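Local atomic coordinates of GGDEF and EAL domain-containing protein (Vibrio cholerae O1 str. 2010EL-1786, PDB entry 6PWK), a protein that binds the second messenger c-di-GMP and, as a LapD receptor, probably helps to control large adhesins in biofilm formation. Residues I111-I116 with L137-N142; E53-L58 with R72-R77; D344-F349 with H381-T386; S282-I287 with P314-L319. One frame throughout, in Å; residues are numbered along the deposited sequence.

Contact 1: residues I111-I116 with L137-N142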
# COMPACT_ATOMS: atom_id res chain seq x y z
N ILE A 111 -0.57 12.91 34.82
CA ILE A 111 -0.79 14.34 34.61
C ILE A 111 -0.06 14.81 33.36
O ILE A 111 -0.57 15.66 32.61
CB ILE A 111 -0.35 15.13 35.86
CG1 ILE A 111 -1.18 14.70 37.07
CG2 ILE A 111 -0.48 16.63 35.62
CD1 ILE A 111 -0.88 15.49 38.33
N VAL A 112 1.13 14.27 33.10
CA VAL A 112 1.82 14.57 31.85
C VAL A 112 1.04 14.02 30.66
O VAL A 112 0.86 14.70 29.65
CB VAL A 112 3.26 14.02 31.89
CG1 VAL A 112 3.94 14.21 30.55
CG2 VAL A 112 4.05 14.70 33.00
N ALA A 113 0.56 12.78 30.77
CA ALA A 113 -0.25 12.20 29.70
C ALA A 113 -1.57 12.94 29.55
O ALA A 113 -2.06 13.11 28.43
CB ALA A 113 -0.49 10.71 29.97
N GLU A 114 -2.17 13.37 30.66
CA GLU A 114 -3.39 14.16 30.58
C GLU A 114 -3.13 15.50 29.90
O GLU A 114 -3.95 15.98 29.11
CB GLU A 114 -3.98 14.38 31.97
CG GLU A 114 -5.49 14.28 32.03
CD GLU A 114 -5.98 12.85 31.94
OE1 GLU A 114 -5.52 12.01 32.73
OE2 GLU A 114 -6.82 12.57 31.06
N SER A 115 -1.97 16.11 30.18
CA SER A 115 -1.63 17.38 29.55
C SER A 115 -1.32 17.21 28.08
O SER A 115 -1.57 18.13 27.29
CB SER A 115 -0.45 18.02 30.28
OG SER A 115 0.70 17.20 30.20
N ILE A 116 -0.78 16.05 27.68
CA ILE A 116 -0.50 15.80 26.27
C ILE A 116 -1.79 15.84 25.47
O ILE A 116 -1.90 16.53 24.45
CB ILE A 116 0.24 14.46 26.09
CG1 ILE A 116 1.67 14.55 26.62
CG2 ILE A 116 0.25 14.06 24.62
CD1 ILE A 116 2.39 13.24 26.61
N LEU A 137 -2.91 7.44 22.72
CA LEU A 137 -1.77 7.67 23.60
C LEU A 137 -1.58 6.45 24.49
O LEU A 137 -2.49 6.06 25.22
CB LEU A 137 -1.97 8.92 24.45
CG LEU A 137 -0.83 9.27 25.41
CD1 LEU A 137 0.43 9.64 24.64
CD2 LEU A 137 -1.24 10.39 26.35
N GLY A 138 -0.40 5.84 24.41
CA GLY A 138 -0.02 4.75 25.29
C GLY A 138 1.13 5.18 26.19
O GLY A 138 2.11 5.77 25.72
N VAL A 139 0.98 4.91 27.48
CA VAL A 139 1.98 5.28 28.48
C VAL A 139 2.30 4.05 29.32
O VAL A 139 1.40 3.27 29.67
CB VAL A 139 1.50 6.45 29.36
CG1 VAL A 139 1.16 7.66 28.50
CG2 VAL A 139 0.30 6.06 30.19
N VAL A 140 3.58 3.86 29.62
CA VAL A 140 4.02 2.80 30.53
C VAL A 140 4.97 3.39 31.55
O VAL A 140 5.75 4.30 31.24
CB VAL A 140 4.67 1.60 29.79
CG1 VAL A 140 4.32 1.61 28.31
CG2 VAL A 140 6.18 1.54 30.01
N SER A 141 4.88 2.90 32.79
CA SER A 141 5.77 3.28 33.86
C SER A 141 6.74 2.14 34.13
O SER A 141 6.32 0.99 34.31
CB SER A 141 5.00 3.61 35.14
OG SER A 141 4.43 2.45 35.71
N ASN A 142 8.04 2.45 34.14
CA ASN A 142 9.07 1.44 34.36
C ASN A 142 9.25 1.27 35.86
O ASN A 142 9.87 2.10 36.53
CB ASN A 142 10.37 1.85 33.69
CG ASN A 142 11.29 0.67 33.43
OD1 ASN A 142 10.83 -0.45 33.23
ND2 ASN A 142 12.60 0.92 33.44

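Contact 2: residues E53-L58 with R72-R77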
# COMPACT_ATOMS: atom_id res chain seq x y z
N GLU A 53 -3.09 9.44 14.03
CA GLU A 53 -3.72 8.84 12.85
C GLU A 53 -4.37 9.89 11.97
O GLU A 53 -4.47 9.71 10.75
CB GLU A 53 -4.74 7.78 13.29
CG GLU A 53 -5.47 7.08 12.15
CD GLU A 53 -4.63 6.03 11.44
OE1 GLU A 53 -3.41 5.94 11.72
OE2 GLU A 53 -5.19 5.29 10.60
N PHE A 54 -4.81 11.01 12.56
CA PHE A 54 -5.44 12.06 11.77
C PHE A 54 -4.44 12.72 10.83
O PHE A 54 -4.83 13.25 9.78
CB PHE A 54 -6.09 13.10 12.69
CG PHE A 54 -5.11 13.93 13.47
CD1 PHE A 54 -4.51 13.43 14.61
CD2 PHE A 54 -4.80 15.22 13.06
CE1 PHE A 54 -3.62 14.20 15.34
CE2 PHE A 54 -3.90 15.99 13.78
CZ PHE A 54 -3.31 15.48 14.92
N ILE A 55 -3.15 12.70 11.17
CA ILE A 55 -2.13 13.18 10.25
C ILE A 55 -1.96 12.19 9.10
O ILE A 55 -1.72 12.58 7.95
CB ILE A 55 -0.80 13.42 10.99
CG1 ILE A 55 -1.00 14.47 12.09
CG2 ILE A 55 0.28 13.86 10.02
CD1 ILE A 55 0.29 14.92 12.74
N LYS A 56 -2.10 10.89 9.39
CA LYS A 56 -2.05 9.89 8.33
C LYS A 56 -3.21 10.07 7.35
O LYS A 56 -3.03 9.91 6.14
CB LYS A 56 -2.08 8.49 8.94
CG LYS A 56 -2.06 7.35 7.93
CD LYS A 56 -2.14 6.00 8.64
CE LYS A 56 -1.94 4.84 7.67
NZ LYS A 56 -2.99 4.78 6.62
N GLU A 57 -4.39 10.40 7.86
CA GLU A 57 -5.53 10.66 6.98
C GLU A 57 -5.34 11.94 6.19
O GLU A 57 -5.88 12.07 5.08
CB GLU A 57 -6.82 10.72 7.80
CG GLU A 57 -7.31 9.37 8.29
CD GLU A 57 -8.22 9.46 9.50
OE1 GLU A 57 -8.46 10.59 9.98
OE2 GLU A 57 -8.69 8.40 9.97
N LEU A 58 -4.58 12.90 6.72
CA LEU A 58 -4.39 14.17 6.04
C LEU A 58 -3.44 14.04 4.85
O LEU A 58 -3.54 14.82 3.90
CB LEU A 58 -3.88 15.22 7.02
CG LEU A 58 -3.82 16.67 6.54
CD1 LEU A 58 -5.23 17.18 6.25
CD2 LEU A 58 -3.12 17.55 7.55
N ARG A 72 4.69 19.30 11.97
CA ARG A 72 5.40 20.38 12.64
C ARG A 72 4.52 21.05 13.69
O ARG A 72 4.98 21.35 14.80
CB ARG A 72 5.87 21.41 11.61
CG ARG A 72 6.35 22.72 12.22
CD ARG A 72 7.61 22.53 13.04
NE ARG A 72 8.74 22.09 12.22
CZ ARG A 72 9.49 22.91 11.50
NH1 ARG A 72 9.24 24.21 11.48
NH2 ARG A 72 10.50 22.42 10.78
N GLU A 73 3.25 21.29 13.36
CA GLU A 73 2.34 21.91 14.32
C GLU A 73 2.19 21.06 15.57
O GLU A 73 2.40 21.54 16.69
CB GLU A 73 0.97 22.15 13.66
CG GLU A 73 -0.08 22.76 14.59
CD GLU A 73 0.06 24.27 14.76
OE1 GLU A 73 1.20 24.78 14.77
OE2 GLU A 73 -0.98 24.94 14.87
N LEU A 74 1.85 19.78 15.40
CA LEU A 74 1.76 18.89 16.55
C LEU A 74 3.08 18.82 17.31
O LEU A 74 3.09 18.81 18.54
CB LEU A 74 1.32 17.49 16.10
CG LEU A 74 1.33 16.38 17.16
CD1 LEU A 74 0.53 16.78 18.39
CD2 LEU A 74 0.79 15.09 16.57
N ALA A 75 4.20 18.81 16.58
CA ALA A 75 5.50 18.80 17.24
C ALA A 75 5.74 20.10 18.00
O ALA A 75 6.14 20.08 19.16
CB ALA A 75 6.60 18.57 16.20
N ASP A 76 5.49 21.24 17.35
CA ASP A 76 5.65 22.52 18.02
C ASP A 76 4.74 22.64 19.23
O ASP A 76 5.15 23.09 20.30
CB ASP A 76 5.38 23.67 17.05
CG ASP A 76 6.48 23.83 16.01
OD1 ASP A 76 7.59 23.31 16.23
OD2 ASP A 76 6.24 24.50 14.98
N ARG A 77 3.47 22.24 19.08
CA ARG A 77 2.54 22.31 20.20
C ARG A 77 2.94 21.35 21.31
O ARG A 77 2.80 21.67 22.50
CB ARG A 77 1.12 22.01 19.72
CG ARG A 77 0.60 22.98 18.67
CD ARG A 77 0.31 24.35 19.27
NE ARG A 77 -0.32 25.23 18.29
CZ ARG A 77 -0.70 26.48 18.56
NH1 ARG A 77 -0.52 26.98 19.77
NH2 ARG A 77 -1.26 27.21 17.61

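Contact 3: residues D344-F349 with H381-T386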
# COMPACT_ATOMS: atom_id res chain seq x y z
N ASP A 344 -22.48 9.52 5.46
CA ASP A 344 -23.36 9.43 4.30
C ASP A 344 -23.12 8.17 3.49
O ASP A 344 -23.83 7.94 2.50
CB ASP A 344 -23.21 10.66 3.41
CG ASP A 344 -21.81 10.80 2.84
OD1 ASP A 344 -20.86 10.25 3.44
OD2 ASP A 344 -21.66 11.47 1.79
N TYR A 345 -22.14 7.35 3.87
CA TYR A 345 -21.90 6.07 3.20
C TYR A 345 -23.10 5.15 3.31
O TYR A 345 -23.25 4.24 2.48
CB TYR A 345 -20.67 5.40 3.80
CG TYR A 345 -20.82 5.05 5.27
CD1 TYR A 345 -21.34 3.83 5.67
CD2 TYR A 345 -20.44 5.96 6.26
CE1 TYR A 345 -21.48 3.52 7.01
CE2 TYR A 345 -20.58 5.65 7.60
CZ TYR A 345 -21.10 4.43 7.97
OH TYR A 345 -21.24 4.11 9.30
N ILE A 346 -23.95 5.35 4.32
CA ILE A 346 -25.13 4.51 4.51
C ILE A 346 -26.02 4.56 3.28
O ILE A 346 -26.57 3.54 2.85
CB ILE A 346 -25.89 4.95 5.77
CG1 ILE A 346 -24.97 4.95 6.98
CG2 ILE A 346 -27.09 4.06 6.01
CD1 ILE A 346 -25.44 5.87 8.06
N ASN A 347 -26.20 5.76 2.71
CA ASN A 347 -27.08 5.91 1.56
C ASN A 347 -26.57 5.12 0.36
O ASN A 347 -27.36 4.56 -0.41
CB ASN A 347 -27.22 7.39 1.21
CG ASN A 347 -28.39 7.66 0.29
OD1 ASN A 347 -29.39 6.95 0.30
ND2 ASN A 347 -28.27 8.71 -0.52
N GLU A 348 -25.25 5.06 0.19
CA GLU A 348 -24.69 4.34 -0.95
C GLU A 348 -24.65 2.83 -0.71
O GLU A 348 -25.00 2.05 -1.59
CB GLU A 348 -23.29 4.86 -1.28
CG GLU A 348 -22.68 4.22 -2.52
CD GLU A 348 -21.18 4.40 -2.59
OE1 GLU A 348 -20.63 4.41 -3.72
OE2 GLU A 348 -20.54 4.51 -1.53
N PHE A 349 -24.25 2.41 0.49
CA PHE A 349 -24.04 1.00 0.77
C PHE A 349 -25.31 0.26 1.18
O PHE A 349 -25.44 -0.93 0.88
CB PHE A 349 -22.98 0.83 1.87
CG PHE A 349 -21.57 1.07 1.39
CD1 PHE A 349 -21.05 2.35 1.32
CD2 PHE A 349 -20.77 0.00 1.01
CE1 PHE A 349 -19.76 2.56 0.88
CE2 PHE A 349 -19.47 0.21 0.57
CZ PHE A 349 -18.97 1.49 0.51
N HIS A 381 -33.42 4.14 10.11
CA HIS A 381 -34.78 3.62 10.02
C HIS A 381 -35.52 4.19 8.82
O HIS A 381 -36.31 3.48 8.18
CB HIS A 381 -35.55 3.93 11.31
CG HIS A 381 -35.09 3.13 12.49
ND1 HIS A 381 -34.76 3.71 13.69
CD2 HIS A 381 -34.91 1.80 12.64
CE1 HIS A 381 -34.39 2.77 14.54
NE2 HIS A 381 -34.47 1.60 13.93
N ASN A 382 -35.29 5.47 8.50
CA ASN A 382 -35.92 6.05 7.31
C ASN A 382 -35.52 5.30 6.05
O ASN A 382 -36.32 5.21 5.10
CB ASN A 382 -35.56 7.53 7.19
CG ASN A 382 -36.20 8.38 8.27
OD1 ASN A 382 -37.20 7.99 8.87
ND2 ASN A 382 -35.62 9.55 8.51
N LEU A 383 -34.31 4.75 6.02
CA LEU A 383 -33.86 3.91 4.92
C LEU A 383 -34.24 2.44 5.11
O LEU A 383 -33.84 1.61 4.30
CB LEU A 383 -32.34 4.03 4.75
CG LEU A 383 -31.85 5.32 4.09
CD1 LEU A 383 -30.42 5.62 4.50
CD2 LEU A 383 -31.96 5.20 2.58
N GLY A 384 -34.99 2.12 6.16
CA GLY A 384 -35.36 0.74 6.41
C GLY A 384 -34.24 -0.12 6.94
O GLY A 384 -34.20 -1.33 6.65
N ILE A 385 -33.31 0.46 7.69
CA ILE A 385 -32.14 -0.24 8.20
C ILE A 385 -32.32 -0.47 9.70
O ILE A 385 -32.63 0.47 10.44
CB ILE A 385 -30.85 0.54 7.91
CG1 ILE A 385 -30.65 0.64 6.40
CG2 ILE A 385 -29.66 -0.11 8.58
CD1 ILE A 385 -29.49 1.51 6.00
N THR A 386 -32.14 -1.71 10.13
CA THR A 386 -32.29 -2.06 11.53
C THR A 386 -31.18 -1.44 12.36
O THR A 386 -30.00 -1.53 12.00
CB THR A 386 -32.29 -3.58 11.70
OG1 THR A 386 -33.32 -4.16 10.88
CG2 THR A 386 -32.53 -3.96 13.15

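Contact 4: residues S282-I287 with P314-L319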
# COMPACT_ATOMS: atom_id res chain seq x y z
N SER A 282 -6.93 -10.73 -1.91
CA SER A 282 -7.03 -12.18 -1.81
C SER A 282 -8.15 -12.59 -0.87
O SER A 282 -8.81 -13.62 -1.10
CB SER A 282 -5.69 -12.76 -1.33
OG SER A 282 -5.27 -12.14 -0.13
N PHE A 283 -8.39 -11.81 0.18
CA PHE A 283 -9.51 -12.09 1.08
C PHE A 283 -10.85 -11.84 0.40
O PHE A 283 -11.83 -12.54 0.69
CB PHE A 283 -9.37 -11.24 2.34
CG PHE A 283 -10.47 -11.45 3.34
CD1 PHE A 283 -10.55 -12.63 4.07
CD2 PHE A 283 -11.42 -10.47 3.56
CE1 PHE A 283 -11.56 -12.82 4.99
CE2 PHE A 283 -12.43 -10.65 4.49
CZ PHE A 283 -12.50 -11.83 5.20
N ILE A 284 -10.91 -10.85 -0.50
CA ILE A 284 -12.16 -10.59 -1.21
C ILE A 284 -12.47 -11.71 -2.19
O ILE A 284 -13.63 -12.10 -2.37
CB ILE A 284 -12.09 -9.22 -1.91
CG1 ILE A 284 -11.77 -8.12 -0.90
CG2 ILE A 284 -13.40 -8.90 -2.62
CD1 ILE A 284 -11.77 -6.72 -1.48
N ARG A 285 -11.44 -12.26 -2.84
CA ARG A 285 -11.64 -13.44 -3.67
C ARG A 285 -12.00 -14.65 -2.82
O ARG A 285 -12.85 -15.47 -3.21
CB ARG A 285 -10.39 -13.73 -4.50
CG ARG A 285 -10.13 -12.78 -5.64
CD ARG A 285 -8.93 -13.25 -6.45
NE ARG A 285 -9.20 -14.50 -7.15
CZ ARG A 285 -8.27 -15.30 -7.65
NH1 ARG A 285 -6.98 -14.99 -7.51
NH2 ARG A 285 -8.61 -16.42 -8.27
N TRP A 286 -11.34 -14.79 -1.67
CA TRP A 286 -11.58 -15.94 -0.79
C TRP A 286 -13.03 -16.00 -0.34
O TRP A 286 -13.63 -17.09 -0.30
CB TRP A 286 -10.64 -15.86 0.41
CG TRP A 286 -10.71 -17.03 1.34
CD1 TRP A 286 -9.92 -18.14 1.32
CD2 TRP A 286 -11.62 -17.20 2.44
NE1 TRP A 286 -10.28 -19.00 2.34
CE2 TRP A 286 -11.31 -18.44 3.04
CE3 TRP A 286 -12.65 -16.43 2.98
CZ2 TRP A 286 -12.01 -18.93 4.15
CZ3 TRP A 286 -13.34 -16.91 4.08
CH2 TRP A 286 -13.02 -18.15 4.65
N ILE A 287 -13.62 -14.85 -0.00
CA ILE A 287 -15.01 -14.83 0.46
C ILE A 287 -15.94 -15.34 -0.63
O ILE A 287 -16.85 -16.14 -0.36
CB ILE A 287 -15.39 -13.42 0.93
CG1 ILE A 287 -15.02 -13.23 2.40
CG2 ILE A 287 -16.87 -13.15 0.72
CD1 ILE A 287 -15.83 -14.10 3.34
N PRO A 314 -13.60 2.85 1.16
CA PRO A 314 -14.93 2.57 0.59
C PRO A 314 -14.88 1.61 -0.59
O PRO A 314 -15.83 0.85 -0.80
CB PRO A 314 -15.43 3.95 0.16
CG PRO A 314 -14.49 4.94 0.77
CD PRO A 314 -13.18 4.23 0.91
N HIS A 315 -13.79 1.62 -1.37
CA HIS A 315 -13.74 0.82 -2.58
C HIS A 315 -13.39 -0.63 -2.27
O HIS A 315 -14.00 -1.55 -2.85
CB HIS A 315 -12.74 1.43 -3.55
CG HIS A 315 -13.01 2.87 -3.86
ND1 HIS A 315 -12.20 3.89 -3.44
CD2 HIS A 315 -14.04 3.46 -4.52
CE1 HIS A 315 -12.69 5.05 -3.84
NE2 HIS A 315 -13.81 4.81 -4.50
N TYR A 316 -12.43 -0.87 -1.37
CA TYR A 316 -12.23 -2.23 -0.87
C TYR A 316 -13.50 -2.76 -0.22
O TYR A 316 -13.87 -3.92 -0.42
CB TYR A 316 -11.08 -2.26 0.14
CG TYR A 316 -9.69 -2.22 -0.46
CD1 TYR A 316 -9.20 -3.30 -1.19
CD2 TYR A 316 -8.86 -1.13 -0.26
CE1 TYR A 316 -7.92 -3.27 -1.73
CE2 TYR A 316 -7.58 -1.10 -0.78
CZ TYR A 316 -7.12 -2.17 -1.52
OH TYR A 316 -5.85 -2.13 -2.04
N THR A 317 -14.17 -1.92 0.57
CA THR A 317 -15.37 -2.35 1.28
C THR A 317 -16.50 -2.69 0.31
O THR A 317 -17.20 -3.69 0.49
CB THR A 317 -15.81 -1.27 2.27
OG1 THR A 317 -14.69 -0.84 3.04
CG2 THR A 317 -16.88 -1.81 3.21
N ALA A 318 -16.68 -1.87 -0.72
CA ALA A 318 -17.74 -2.14 -1.69
C ALA A 318 -17.46 -3.42 -2.47
O ALA A 318 -18.39 -4.16 -2.81
CB ALA A 318 -17.89 -0.96 -2.65
N LEU A 319 -16.18 -3.70 -2.76
CA LEU A 319 -15.85 -4.97 -3.40
C LEU A 319 -16.15 -6.14 -2.48
O LEU A 319 -16.64 -7.18 -2.93
CB LEU A 319 -14.37 -4.98 -3.82
CG LEU A 319 -13.96 -3.96 -4.89
CD1 LEU A 319 -12.49 -4.13 -5.24
CD2 LEU A 319 -14.83 -4.09 -6.13

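Contact 1: residues I111-I116 with L137-N142
Leu-137 and Val-139, two residues apart on strand 136-142, both point at Ala-113 of helix 106-118. The methyl of Ala-113 meets one branch of each. CD2 of Leu-137 lies 3.7 Å from Ala-113 CB. CG1 of Val-139 lies 3.8 Å from the same CB. Leu-137 gets there with CG anti to its backbone N (chi1 -180°), which puts CD2 against the Ala-113 methyl and within reach of the helix backbone, 3.5 Å from Ala-113 O. One turn further on, Ile-116 CG2 touches Leu-137 CD2 more loosely at 4.3 Å. In Val-139 it is CG1 that stands anti to the carbonyl carbon (chi1 -58°), and this is the branch that meets the helix. The segment axes approach to 10.0 Å and run nearly antiparallel, at 167°. The small alanine lets the strand residues come close to the helix backbone. Within the helix, Ser-115 OG bonds back to Val-112 O at 2.6 Å. It comes from the same face of that carbonyl as Ile-116 N, and Val-112 O therefore holds two donors. The apolar layer extends past the two segments. Leu-137 and Ile-116 both touch Leu-50 of strand 45-51, while Val-112 and Ile-116 reach strand 96-102. All four touching residues are buried. Helix 106-118 thus packs on one face of the GGDEF sheet. It links strand 96-102 to the parallel strand 136-142, with strand 45-51 between them in the sheet: a split beta-alpha-beta crossover of the GGDEF domain.

Contact 2: residues E53-L58 with R72-R77
The Phe-54 ring has Ile-55 CG1 of its own segment over one face, 3.7 Å above the plane and offset toward the rim. Leu-74 CD2 comes to the same ring obliquely from the other segment, 4.4 Å from Phe-54 CZ. Both segments belong to the helical run 53-80 of the GGDEF domain. A straight helix could not bring residues nineteen positions apart this close, and the run must fold back between them like a helical hairpin. The second flat group is the Arg-77 guanidinium. Glu-73 OE2 lies at its edge and in its plane, in a salt bridge whose hydrogen bond, from Arg-77 NE to Glu-73 OE2 at 3.5 Å, is weak. This pair lies on one helical turn. The join between the segments is small and apolar. A chi1 of 173° swings the Leu-74 branch away from the amide nitrogen and sends CD2 toward the first segment. Ile-55 and Leu-74 point toward each other. Met-70, from the part between the segments, touches both Phe-54 and Ile-55. Ile-123 packs on Leu-74. The side chain of Ile-55 lies about 12 Å from a bound c-di-GMP. The closest approach of the two segments is made by two methyl groups, Ile-55 CD1 and Leu-74 CD2, at 3.9 Å.

Contact 3: residues D344-F349 with H381-T386
Ile-346 and Asn-347 carry the meeting of segment 344-349 with the turn at 381-386. The place is the EAL domain, a variant of the TIM (beta/alpha) barrel. Here the short helix 345-349 packs against the turn that joins helix 367-382 to strand 386-389. Asp-344 starts the first segment, and its O accepts Asn-347 N. Tyr-345 follows, and its ring has Ile-346 CG1 over one face. On this segment Ile-346 makes two of the three contacts. With chi1 at -55° its longer branch, CG1, lies beside the backbone N, and CG2 is left to face the turn. That methyl meets Ile-385 CD1 at 3.5 Å and Leu-383 CD1 at 4.0 Å, and so sits against the ends of both side chains. Ile-346 also touches Tyr-336 of strand 330-336. The side chain of Asn-347 crosses that of Leu-383 at about a right angle, with Asn-347 OD1 3.9 Å from Leu-383 CD2. This is packing alone, since the polar partner of OD1 is Arg-350. Glu-348 turns to the dimer partner and forms a salt bridge with Arg-285 of the second subunit. Phe-349 has Tyr-345 O at its ring edge, in plane. Across from this helix, Leu-383 and Ile-385 flank Gly-384 in the sequence. The glycine ends helix 367-382 in a Schellman motif with positive phi (74°), and Gly-384 N bonds back to His-381 O at 2.8 Å.

Contact 4: residues S282-I287 with P314-L319
Ile-284 and Leu-319 mark the nearest backbone approach of two helical segments, with their CA atoms 7.1 Å apart. Segment 282-287 lies in helix 281-292, and 314-319 forms the first turns of helix 314-326. Backbone bonds such as Trp-286 N to Ser-282 O and Leu-319 N to His-315 O keep both regular. Of residues 282-287, Ile-284 is the one that meets residues 314-319. Its chi2 of -176° stretches the longer branch out, and CD1 reaches the second helix. CD1 rests 3.7 Å from Tyr-316 O and 3.9 Å from Leu-319 CB. CG2, the other branch, lies 3.7 Å from Leu-319 O. CG2 thus packs on backbone, while CD1 is shared between the Tyr-316 carbonyl and the side chains of Tyr-316 and Leu-319. These are outer helices of the EAL barrel, set after the neighbouring parallel strands 269-272 and 301-305. Ile-287, one turn on from Ile-284, goes inward to Phe-303 of strand 301-305 and to Phe-320 and Val-324 of helix 314-326. The same pair of helices also meets the second subunit: Arg-285 forms a hydrogen bond with His-315 of that subunit. At the Tyr-316 ring, Ile-284 CD1 comes to the edge near its plane, 4.3 Å from CD1 of the tyrosine.

From the N terminus the contacts follow one another in series; none nests or crosses. Contact 2 comes first and closes a helical hairpin inside the GGDEF domain. Contact 1 then closes the stretch from helix 106-118 to strand 136-142 in the same domain, its centre 18 Å from that of contact 2. The chain goes on to the EAL domain, where contact 4 joins two barrel helices and contact 3 later ties a short helix to the turn before strand 386-389. Contacts 3 and 4 touch: Phe-349 packs on Pro-314 and Ala-318. Both also lie beside the dimer interface. Contact 1 lies about 40 Å from contact 3, centre to centre.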